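Local coordinates for phosphotriesterase homology protein (Escherichia coli, PDB 1BF6) that hydrolyses phosphorylated glyceryl acetates and aromatic acetates and propionates, using two zinc ions bound in each subunit, at residues N75-F87 / L117-E129. Numbering follows the deposited sequence.
Sequences NVVACTGYYQDAF and LKAGIIAEIGTSE. With ZN (zinc ion), chain C; ZN (zinc ion), chain D.
The carbonyl oxygen of Ala78 is gripped by two successive amides of 117-129: Gly120 N donates to Ala78 O at 2.8 Å from above the carbonyl plane, and Ile121 N adds a weak, bent bond. Next to it a short parallel pairing centres on Thr80 and Ile122, Thr80 N giving its hydrogen to Ile121 O (3.0 Å) and Thr80 O receiving Ala123 N. Consistent with the 68° angle between strands 75-80 and 122-126, this pairing is brief; past Gly81 the loop carbonyl Tyr83 O accepts Gly126 N of the second strand at 2.7 Å. These are successive parallel strands of the TIM barrel of the phosphotriesterase family, joined through a helical connection, and the second carries the zinc ligand Glu124. Glu124, preceded by a cis peptide, sends its extended chain from a CG lying between backbone N and carbonyl carbon (chi1 60°), and its carboxylate bridges the two zinc ions: OE2 meets one at 2.4 Å, shared with His11, His13 and Asp242, while OE1 meets the other at 2.2 Å, shared with His157 and His185. Tyr83 runs alongside, its CE1 3.9 Å from Glu124 OE1, its CD1 and CE1 both 4.1 Å from Glu124 CG, and its ring plane turned 63° from the carboxylate; Gln84 CG sits over one face of the ring. With an alanine here in place of Tyr83 the ring is gone, and the Glu124 stem is likely to lose that neighbour and be freer to turn. Farther on, a water spans Gln84 OE1, Ala86 N and Ser128 OG, while Ser128 OG also bonds Glu136 of helix 134-150.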
loop_
_atom_site.group_PDB
_atom_site.type_symbol
_atom_site.label_atom_id
_atom_site.label_comp_id
_atom_site.label_asym_id
_atom_site.label_seq_id
_atom_site.Cartn_x
_atom_site.Cartn_y
_atom_site.Cartn_z
ATOM N N ASN A 75 -7.606 1.838 13.150
ATOM C CA ASN A 75 -6.228 1.419 13.395
ATOM C C ASN A 75 -5.375 1.706 12.167
ATOM O O ASN A 75 -5.701 1.292 11.056
ATOM C CB ASN A 75 -6.145 -0.069 13.748
ATOM C CG ASN A 75 -4.721 -0.504 14.070
ATOM O OD1 ASN A 75 -4.149 -1.368 13.399
ATOM N ND2 ASN A 75 -4.138 0.107 15.100
ATOM N N VAL A 76 -4.270 2.410 12.372
ATOM C CA VAL A 76 -3.390 2.747 11.266
ATOM C C VAL A 76 -2.018 2.078 11.406
ATOM O O VAL A 76 -1.346 2.242 12.428
ATOM C CB VAL A 76 -3.178 4.270 11.169
ATOM C CG1 VAL A 76 -2.204 4.589 10.048
ATOM C CG2 VAL A 76 -4.517 4.980 10.934
ATOM N N VAL A 77 -1.628 1.318 10.390
ATOM C CA VAL A 77 -0.323 0.673 10.387
ATOM C C VAL A 77 0.618 1.555 9.568
ATOM O O VAL A 77 0.427 1.713 8.362
ATOM C CB VAL A 77 -0.367 -0.739 9.761
ATOM C CG1 VAL A 77 1.049 -1.337 9.705
ATOM C CG2 VAL A 77 -1.313 -1.644 10.570
ATOM N N ALA A 78 1.598 2.150 10.245
ATOM C CA ALA A 78 2.597 3.014 9.614
ATOM C C ALA A 78 3.706 2.216 8.907
ATOM O O ALA A 78 3.889 1.026 9.171
ATOM C CB ALA A 78 3.191 3.955 10.661
ATOM N N CYS A 79 4.437 2.865 7.999
ATOM C CA CYS A 79 5.511 2.184 7.268
ATOM C C CYS A 79 6.887 2.851 7.375
ATOM O O CYS A 79 7.034 3.947 7.933
ATOM C CB CYS A 79 5.151 2.063 5.787
ATOM S SG CYS A 79 5.204 3.636 4.853
ATOM N N THR A 80 7.893 2.148 6.863
ATOM C CA THR A 80 9.273 2.645 6.817
ATOM C C THR A 80 9.870 2.230 5.477
ATOM O O THR A 80 9.581 1.140 4.968
ATOM C CB THR A 80 10.178 2.088 7.973
ATOM O OG1 THR A 80 11.504 2.619 7.814
ATOM C CG2 THR A 80 10.259 0.562 7.944
ATOM N N GLY A 81 10.673 3.110 4.876
ATOM C CA GLY A 81 11.298 2.771 3.608
ATOM C C GLY A 81 11.667 3.979 2.769
ATOM O O GLY A 81 11.751 5.096 3.281
ATOM N N TYR A 82 11.960 3.730 1.501
ATOM C CA TYR A 82 12.289 4.782 0.538
ATOM C C TYR A 82 11.421 4.537 -0.696
ATOM O O TYR A 82 11.212 3.390 -1.111
ATOM C CB TYR A 82 13.788 4.803 0.211
ATOM C CG TYR A 82 14.607 5.484 1.296
ATOM C CD1 TYR A 82 15.096 4.762 2.392
ATOM C CD2 TYR A 82 14.861 6.862 1.248
ATOM C CE1 TYR A 82 15.807 5.393 3.412
ATOM C CE2 TYR A 82 15.576 7.505 2.261
ATOM C CZ TYR A 82 16.044 6.766 3.344
ATOM O OH TYR A 82 16.702 7.405 4.374
ATOM N N TYR A 83 10.932 5.629 -1.278
ATOM C CA TYR A 83 10.000 5.604 -2.406
ATOM C C TYR A 83 10.466 5.093 -3.773
ATOM O O TYR A 83 10.289 3.922 -4.086
ATOM C CB TYR A 83 9.352 6.984 -2.501
ATOM C CG TYR A 83 8.111 7.071 -3.363
ATOM C CD1 TYR A 83 7.308 5.959 -3.597
ATOM C CD2 TYR A 83 7.752 8.284 -3.951
ATOM C CE1 TYR A 83 6.179 6.053 -4.401
ATOM C CE2 TYR A 83 6.631 8.393 -4.746
ATOM C CZ TYR A 83 5.849 7.277 -4.975
ATOM O OH TYR A 83 4.764 7.399 -5.808
ATOM N N GLN A 84 10.928 5.986 -4.642
ATOM C CA GLN A 84 11.425 5.601 -5.959
ATOM C C GLN A 84 12.508 6.595 -6.370
ATOM O O GLN A 84 12.669 7.647 -5.740
ATOM C CB GLN A 84 10.316 5.522 -7.012
ATOM C CG GLN A 84 9.463 6.751 -7.121
ATOM C CD GLN A 84 8.501 6.661 -8.275
ATOM O OE1 GLN A 84 8.905 6.467 -9.419
ATOM N NE2 GLN A 84 7.214 6.802 -7.984
ATOM N N ASP A 85 13.238 6.238 -7.416
ATOM C CA ASP A 85 14.368 7.027 -7.898
ATOM C C ASP A 85 14.210 8.542 -7.943
ATOM O O ASP A 85 14.973 9.269 -7.295
ATOM C CB ASP A 85 14.854 6.510 -9.242
ATOM C CG ASP A 85 16.292 6.876 -9.493
ATOM O OD1 ASP A 85 17.187 6.159 -8.987
ATOM O OD2 ASP A 85 16.533 7.917 -10.138
ATOM N N ALA A 86 13.177 9.007 -8.638
ATOM C CA ALA A 86 12.932 10.439 -8.777
ATOM C C ALA A 86 12.660 11.192 -7.476
ATOM O O ALA A 86 12.895 12.397 -7.403
ATOM C CB ALA A 86 11.808 10.673 -9.778
ATOM N N PHE A 87 12.208 10.480 -6.439
ATOM C CA PHE A 87 11.893 11.101 -5.155
ATOM C C PHE A 87 12.905 10.862 -4.026
ATOM O O PHE A 87 12.727 11.380 -2.920
ATOM C CB PHE A 87 10.500 10.656 -4.677
ATOM C CG PHE A 87 9.375 11.044 -5.602
ATOM C CD1 PHE A 87 9.211 10.415 -6.832
ATOM C CD2 PHE A 87 8.475 12.036 -5.235
ATOM C CE1 PHE A 87 8.165 10.768 -7.688
ATOM C CE2 PHE A 87 7.421 12.401 -6.086
ATOM C CZ PHE A 87 7.271 11.765 -7.308
ATOM N N LEU A 117 4.792 5.778 18.149
ATOM C CA LEU A 117 4.333 4.931 17.045
ATOM C C LEU A 117 5.528 4.281 16.333
ATOM O O LEU A 117 6.565 4.920 16.150
ATOM C CB LEU A 117 3.499 5.761 16.038
ATOM C CG LEU A 117 2.854 5.044 14.838
ATOM C CD1 LEU A 117 1.928 3.922 15.333
ATOM C CD2 LEU A 117 2.070 6.022 13.968
ATOM N N LYS A 118 5.378 3.013 15.942
ATOM C CA LYS A 118 6.432 2.280 15.244
ATOM C C LYS A 118 5.947 1.838 13.883
ATOM O O LYS A 118 4.750 1.610 13.695
ATOM C CB LYS A 118 6.838 1.023 16.037
ATOM C CG LYS A 118 7.456 1.300 17.397
ATOM C CD LYS A 118 7.615 0.021 18.195
ATOM C CE LYS A 118 8.155 0.305 19.592
ATOM N NZ LYS A 118 7.240 1.201 20.351
ATOM N N ALA A 119 6.872 1.696 12.935
ATOM C CA ALA A 119 6.520 1.219 11.606
ATOM C C ALA A 119 6.186 -0.279 11.702
ATOM O O ALA A 119 6.910 -1.052 12.352
ATOM C CB ALA A 119 7.672 1.440 10.627
ATOM N N GLY A 120 5.065 -0.671 11.099
ATOM C CA GLY A 120 4.657 -2.062 11.114
ATOM C C GLY A 120 4.901 -2.790 9.809
ATOM O O GLY A 120 4.656 -3.997 9.727
ATOM N N ILE A 121 5.404 -2.087 8.790
ATOM C CA ILE A 121 5.662 -2.680 7.479
ATOM C C ILE A 121 6.746 -1.858 6.764
ATOM O O ILE A 121 6.932 -0.682 7.079
ATOM C CB ILE A 121 4.332 -2.708 6.615
ATOM C CG1 ILE A 121 4.487 -3.575 5.368
ATOM C CG2 ILE A 121 3.917 -1.287 6.217
ATOM C CD1 ILE A 121 3.152 -3.914 4.689
ATOM N N ILE A 122 7.509 -2.512 5.895
ATOM C CA ILE A 122 8.570 -1.861 5.104
ATOM C C ILE A 122 7.827 -1.541 3.823
ATOM O O ILE A 122 7.539 -2.425 3.008
ATOM C CB ILE A 122 9.739 -2.819 4.814
ATOM C CG1 ILE A 122 10.421 -3.227 6.127
ATOM C CG2 ILE A 122 10.709 -2.182 3.809
ATOM C CD1 ILE A 122 11.133 -4.540 6.033
ATOM N N ALA A 123 7.583 -0.258 3.598
ATOM C CA ALA A 123 6.738 0.083 2.445
ATOM C C ALA A 123 6.784 1.582 2.131
ATOM O O ALA A 123 7.254 2.286 2.996
ATOM C CB ALA A 123 5.280 -0.178 2.889
ATOM N N GLU A 124 6.109 2.224 1.175
ATOM C CA GLU A 124 5.951 1.689 -0.105
ATOM C C GLU A 124 7.277 1.718 -0.875
ATOM O O GLU A 124 7.768 2.844 -1.021
ATOM C CB GLU A 124 4.792 2.080 -1.059
ATOM C CG GLU A 124 4.775 3.586 -1.394
ATOM C CD GLU A 124 3.546 3.793 -2.362
ATOM O OE1 GLU A 124 3.835 3.093 -3.288
ATOM O OE2 GLU A 124 2.907 4.619 -1.749
ATOM N N ILE A 125 7.917 0.576 -1.095
ATOM C CA ILE A 125 9.191 0.603 -1.785
ATOM C C ILE A 125 8.961 0.391 -3.262
ATOM O O ILE A 125 8.433 -0.636 -3.692
ATOM C CB ILE A 125 10.230 -0.354 -1.127
ATOM C CG1 ILE A 125 9.797 -1.806 -1.225
ATOM C CG2 ILE A 125 10.379 0.001 0.375
ATOM C CD1 ILE A 125 10.880 -2.781 -0.744
ATOM N N GLY A 126 9.293 1.416 -4.040
ATOM C CA GLY A 126 9.046 1.332 -5.461
ATOM C C GLY A 126 10.177 1.305 -6.459
ATOM O O GLY A 126 11.359 1.489 -6.141
ATOM N N THR A 127 9.783 0.998 -7.684
ATOM C CA THR A 127 10.687 0.969 -8.811
ATOM C C THR A 127 10.095 1.903 -9.869
ATOM O O THR A 127 8.905 2.259 -9.811
ATOM C CB THR A 127 10.877 -0.458 -9.368
ATOM O OG1 THR A 127 9.598 -1.069 -9.578
ATOM C CG2 THR A 127 11.710 -1.314 -8.397
ATOM N N SER A 128 10.931 2.330 -10.807
ATOM C CA SER A 128 10.504 3.246 -11.859
ATOM C C SER A 128 9.742 2.529 -12.970
ATOM O O SER A 128 9.663 1.298 -12.990
ATOM C CB SER A 128 11.724 3.990 -12.430
ATOM O OG SER A 128 12.266 4.867 -11.460
ATOM N N GLU A 129 9.176 3.299 -13.895
ATOM C CA GLU A 129 8.431 2.713 -14.998
ATOM C C GLU A 129 9.307 1.937 -15.979
ATOM O O GLU A 129 10.160 2.512 -16.664
ATOM C CB GLU A 129 7.635 3.793 -15.738
ATOM C CG GLU A 129 6.780 3.249 -16.883
ATOM C CD GLU A 129 5.808 4.283 -17.465
ATOM O OE1 GLU A 129 5.757 5.441 -16.976
ATOM O OE2 GLU A 129 5.073 3.920 -18.402
HETATM ZN ZN ZN C . 0.697 5.029 -2.523
HETATM ZN ZN ZN D . 2.598 3.769 -4.977
HETATM O O HOH W 1 2.409 0.866 12.622
HETATM O O HOH W 2 11.277 7.385 -10.089
#